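PDB 3N6Q: YghZ aldo-keto reductase from Escherichia coli, which probably reduces aldehydes or ketones to alcohols with NADPH, as members of the aldo-keto reductase family do. Local coordinates for residues 2-10 / 84-92. Sequence-based numbering, arbitrary orientation.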
loop_
_atom_site.group_PDB
_atom_site.type_symbol
_atom_site.label_atom_id
_atom_site.label_comp_id
_atom_site.label_asym_id
_atom_site.label_seq_id
_atom_site.Cartn_x
_atom_site.Cartn_y
_atom_site.Cartn_z
ATOM N N VAL B 2 -25.029 -27.871 -11.040
ATOM C CA VAL B 2 -23.608 -27.650 -11.432
ATOM C C VAL B 2 -23.652 -27.310 -12.915
ATOM O O VAL B 2 -24.348 -27.962 -13.661
ATOM C CB VAL B 2 -22.783 -28.947 -11.210
ATOM C CG1 VAL B 2 -21.421 -28.855 -11.873
ATOM C CG2 VAL B 2 -22.616 -29.228 -9.709
ATOM N N TRP B 3 -22.969 -26.250 -13.338
ATOM C CA TRP B 3 -23.010 -25.874 -14.757
ATOM C C TRP B 3 -21.615 -25.981 -15.358
ATOM O O TRP B 3 -20.650 -25.446 -14.803
ATOM C CB TRP B 3 -23.601 -24.463 -14.953
ATOM C CG TRP B 3 -23.552 -24.018 -16.395
ATOM C CD1 TRP B 3 -24.196 -24.590 -17.471
ATOM C CD2 TRP B 3 -22.745 -22.975 -16.923
ATOM N NE1 TRP B 3 -23.859 -23.925 -18.638
ATOM C CE2 TRP B 3 -22.920 -22.975 -18.337
ATOM C CE3 TRP B 3 -21.874 -22.042 -16.346
ATOM C CZ2 TRP B 3 -22.321 -22.012 -19.174
ATOM C CZ3 TRP B 3 -21.255 -21.088 -17.196
ATOM C CH2 TRP B 3 -21.507 -21.087 -18.595
ATOM N N LEU B 4 -21.506 -26.663 -16.498
ATOM C CA LEU B 4 -20.216 -26.852 -17.145
ATOM C C LEU B 4 -20.180 -26.057 -18.473
ATOM O O LEU B 4 -21.060 -26.195 -19.332
ATOM C CB LEU B 4 -19.935 -28.361 -17.343
ATOM C CG LEU B 4 -18.679 -28.878 -18.031
ATOM C CD1 LEU B 4 -17.414 -28.571 -17.204
ATOM C CD2 LEU B 4 -18.807 -30.414 -18.205
ATOM N N ALA B 5 -19.280 -25.088 -18.548
ATOM C CA ALA B 5 -19.242 -24.202 -19.704
ATOM C C ALA B 5 -18.784 -25.051 -20.917
ATOM O O ALA B 5 -18.114 -26.060 -20.753
ATOM C CB ALA B 5 -18.248 -23.042 -19.454
ATOM N N ASN B 6 -19.178 -24.620 -22.100
ATOM C CA ASN B 6 -18.796 -25.275 -23.373
ATOM C C ASN B 6 -17.293 -25.494 -23.454
ATOM O O ASN B 6 -16.491 -24.556 -23.388
ATOM C CB ASN B 6 -19.351 -24.432 -24.524
ATOM C CG ASN B 6 -18.813 -24.858 -25.883
ATOM O OD1 ASN B 6 -18.420 -26.001 -26.055
ATOM N ND2 ASN B 6 -18.765 -23.919 -26.837
ATOM N N PRO B 7 -16.868 -26.765 -23.580
ATOM C CA PRO B 7 -15.430 -27.016 -23.581
ATOM C C PRO B 7 -14.751 -26.430 -24.795
ATOM O O PRO B 7 -13.566 -26.180 -24.732
ATOM C CB PRO B 7 -15.303 -28.564 -23.612
ATOM C CG PRO B 7 -16.672 -29.082 -23.453
ATOM C CD PRO B 7 -17.684 -28.000 -23.489
ATOM N N GLU B 8 -15.529 -26.111 -25.828
ATOM C CA GLU B 8 -15.028 -25.572 -27.090
ATOM C C GLU B 8 -15.154 -24.039 -27.165
ATOM O O GLU B 8 -14.873 -23.437 -28.217
ATOM C CB GLU B 8 -15.832 -26.192 -28.263
ATOM C CG GLU B 8 -15.658 -27.736 -28.406
ATOM C CD GLU B 8 -14.195 -28.146 -28.331
ATOM O OE1 GLU B 8 -13.372 -27.516 -29.029
ATOM O OE2 GLU B 8 -13.843 -29.057 -27.534
ATOM N N ARG B 9 -15.425 -23.397 -26.018
ATOM C CA ARG B 9 -15.707 -21.944 -26.008
ATOM C C ARG B 9 -14.620 -21.057 -26.579
ATOM O O ARG B 9 -14.933 -19.937 -27.016
ATOM C CB ARG B 9 -16.106 -21.468 -24.562
ATOM C CG ARG B 9 -14.990 -21.598 -23.492
ATOM C CD ARG B 9 -15.613 -21.440 -22.095
ATOM N NE ARG B 9 -14.631 -21.655 -21.039
ATOM C CZ ARG B 9 -14.305 -22.841 -20.538
ATOM N NH1 ARG B 9 -14.823 -23.956 -21.062
ATOM N NH2 ARG B 9 -13.408 -22.918 -19.569
ATOM N N TYR B 10 -13.356 -21.448 -26.453
ATOM C CA TYR B 10 -12.257 -20.612 -26.934
ATOM C C TYR B 10 -11.858 -20.897 -28.398
ATOM O O TYR B 10 -10.882 -20.322 -28.901
ATOM C CB TYR B 10 -11.034 -20.739 -26.013
ATOM C CG TYR B 10 -11.373 -20.306 -24.591
ATOM C CD1 TYR B 10 -11.887 -19.041 -24.366
ATOM C CD2 TYR B 10 -11.245 -21.182 -23.514
ATOM C CE1 TYR B 10 -12.222 -18.597 -23.051
ATOM C CE2 TYR B 10 -11.636 -20.767 -22.185
ATOM C CZ TYR B 10 -12.113 -19.470 -21.996
ATOM O OH TYR B 10 -12.451 -19.015 -20.714
ATOM N N ASP B 84 -23.130 -19.609 -10.967
ATOM C CA ASP B 84 -22.729 -20.320 -12.196
ATOM C C ASP B 84 -21.255 -20.164 -12.570
ATOM O O ASP B 84 -20.750 -20.920 -13.420
ATOM C CB ASP B 84 -23.577 -19.830 -13.362
ATOM C CG ASP B 84 -25.013 -20.339 -13.317
ATOM O OD1 ASP B 84 -25.318 -21.322 -12.589
ATOM O OD2 ASP B 84 -25.825 -19.792 -14.088
ATOM N N PHE B 85 -20.586 -19.137 -12.030
ATOM C CA PHE B 85 -19.246 -18.821 -12.490
ATOM C C PHE B 85 -18.205 -18.851 -11.380
ATOM O O PHE B 85 -17.143 -18.348 -11.573
ATOM C CB PHE B 85 -19.207 -17.453 -13.223
ATOM C CG PHE B 85 -19.976 -17.422 -14.509
ATOM C CD1 PHE B 85 -19.295 -17.517 -15.725
ATOM C CD2 PHE B 85 -21.331 -17.130 -14.520
ATOM C CE1 PHE B 85 -19.988 -17.437 -16.918
ATOM C CE2 PHE B 85 -22.046 -17.029 -15.693
ATOM C CZ PHE B 85 -21.373 -17.227 -16.911
ATOM N N ALA B 86 -18.473 -19.537 -10.273
ATOM C CA ALA B 86 -17.485 -19.645 -9.187
ATOM C C ALA B 86 -16.166 -20.259 -9.599
ATOM O O ALA B 86 -15.121 -19.899 -9.062
ATOM C CB ALA B 86 -18.073 -20.406 -7.978
ATOM N N ALA B 87 -16.161 -21.175 -10.547
ATOM C CA ALA B 87 -14.897 -21.727 -10.956
ATOM C C ALA B 87 -14.272 -20.930 -12.112
ATOM O O ALA B 87 -13.196 -21.295 -12.585
ATOM C CB ALA B 87 -15.053 -23.191 -11.351
ATOM N N TYR B 88 -14.966 -19.896 -12.599
ATOM C CA TYR B 88 -14.542 -19.299 -13.892
ATOM C C TYR B 88 -14.174 -17.820 -13.751
ATOM O O TYR B 88 -13.976 -17.150 -14.771
ATOM C CB TYR B 88 -15.663 -19.369 -14.930
ATOM C CG TYR B 88 -16.035 -20.792 -15.349
ATOM C CD1 TYR B 88 -15.069 -21.667 -15.864
ATOM C CD2 TYR B 88 -17.356 -21.218 -15.267
ATOM C CE1 TYR B 88 -15.417 -22.988 -16.240
ATOM C CE2 TYR B 88 -17.723 -22.530 -15.645
ATOM C CZ TYR B 88 -16.760 -23.382 -16.152
ATOM O OH TYR B 88 -17.147 -24.657 -16.522
ATOM N N ARG B 89 -14.147 -17.276 -12.527
ATOM C CA ARG B 89 -13.893 -15.828 -12.426
ATOM C C ARG B 89 -12.594 -15.396 -13.085
ATOM O O ARG B 89 -12.506 -14.267 -13.648
ATOM C CB ARG B 89 -13.957 -15.332 -10.963
ATOM C CG ARG B 89 -14.019 -13.825 -10.874
ATOM C CD ARG B 89 -12.626 -13.241 -10.626
ATOM N NE ARG B 89 -12.616 -11.763 -10.566
ATOM C CZ ARG B 89 -12.562 -10.933 -11.618
ATOM N NH1 ARG B 89 -12.643 -11.404 -12.895
ATOM N NH2 ARG B 89 -12.488 -9.599 -11.411
ATOM N N ASP B 90 -11.546 -16.216 -12.969
ATOM C CA ASP B 90 -10.236 -15.820 -13.488
ATOM C C ASP B 90 -10.130 -15.958 -15.031
ATOM O O ASP B 90 -9.099 -15.580 -15.607
ATOM C CB ASP B 90 -9.087 -16.582 -12.780
ATOM C CG ASP B 90 -9.015 -16.231 -11.251
ATOM O OD1 ASP B 90 -9.597 -15.173 -10.832
ATOM O OD2 ASP B 90 -8.275 -16.910 -10.525
ATOM N N GLU B 91 -11.194 -16.433 -15.639
ATOM C CA GLU B 91 -11.343 -16.439 -17.099
ATOM C C GLU B 91 -12.155 -15.231 -17.606
ATOM O O GLU B 91 -12.469 -15.175 -18.805
ATOM C CB GLU B 91 -12.027 -17.753 -17.515
ATOM C CG GLU B 91 -11.033 -18.909 -17.379
ATOM C CD GLU B 91 -11.666 -20.263 -17.567
ATOM O OE1 GLU B 91 -12.276 -20.520 -18.614
ATOM O OE2 GLU B 91 -11.494 -21.105 -16.671
ATOM N N LEU B 92 -12.660 -14.387 -16.682
ATOM C CA LEU B 92 -13.555 -13.281 -17.043
ATOM C C LEU B 92 -12.866 -11.936 -16.876
ATOM O O LEU B 92 -12.043 -11.760 -15.948
ATOM C CB LEU B 92 -14.817 -13.239 -16.130
ATOM C CG LEU B 92 -15.648 -14.525 -16.144
ATOM C CD1 LEU B 92 -16.919 -14.251 -15.264
ATOM C CD2 LEU B 92 -16.061 -14.882 -17.602
HETATM O O HOH W 1 -20.443 -23.563 -12.985
HETATM O O HOH W 2 -10.988 -16.680 -20.460
#
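Glu-91 receives two donors on one carboxylate oxygen: Arg-9 NH2 donates to Glu-91 OE1 over 2.8 Å in a salt bridge on its syn lone pair, and Tyr-10 OH to the same OE1 over 2.6 Å on its anti lone pair. Guanidinium and carboxylate are nearly coplanar, 21° apart, and Arg-9 NH1 also donates to Asn-6 O, the carbonyl of the first residue in the type I turn Asn-6 to Arg-9, which helps to fix the guanidinium. A long, flat cation with several N-H donors suits a place where it must serve both a carboxylate and a carbonyl. The OH of Tyr-88, long enough to span the gap, accepts a nearly straight hydrogen bond from Ala-5 N, 3.0 Å long, while the small Ala-5 CB fits 3.6 Å from Tyr-88 CZ. In this TIM barrel the chain's N-terminal arm thus lies over the loop joining helix 72-84 to strand 93-98, with Phe-53 of helix 42-54 packed against Ala-5, Arg-9 and Tyr-88. Trp-3, its CG anti to the backbone N (chi1 176°), sends the six-membered ring edge-on to the face of Phe-85, planes 62° apart, and sets CE3 3.3 Å from Asp-84 O; Arg-50 adds a cation-pi contact. A water bridges Trp-3 O to Asp-84 O. Looser is the solvent side, where exposed Leu-4 merely brings CD1 within 4.0 Å of Tyr-88 OH.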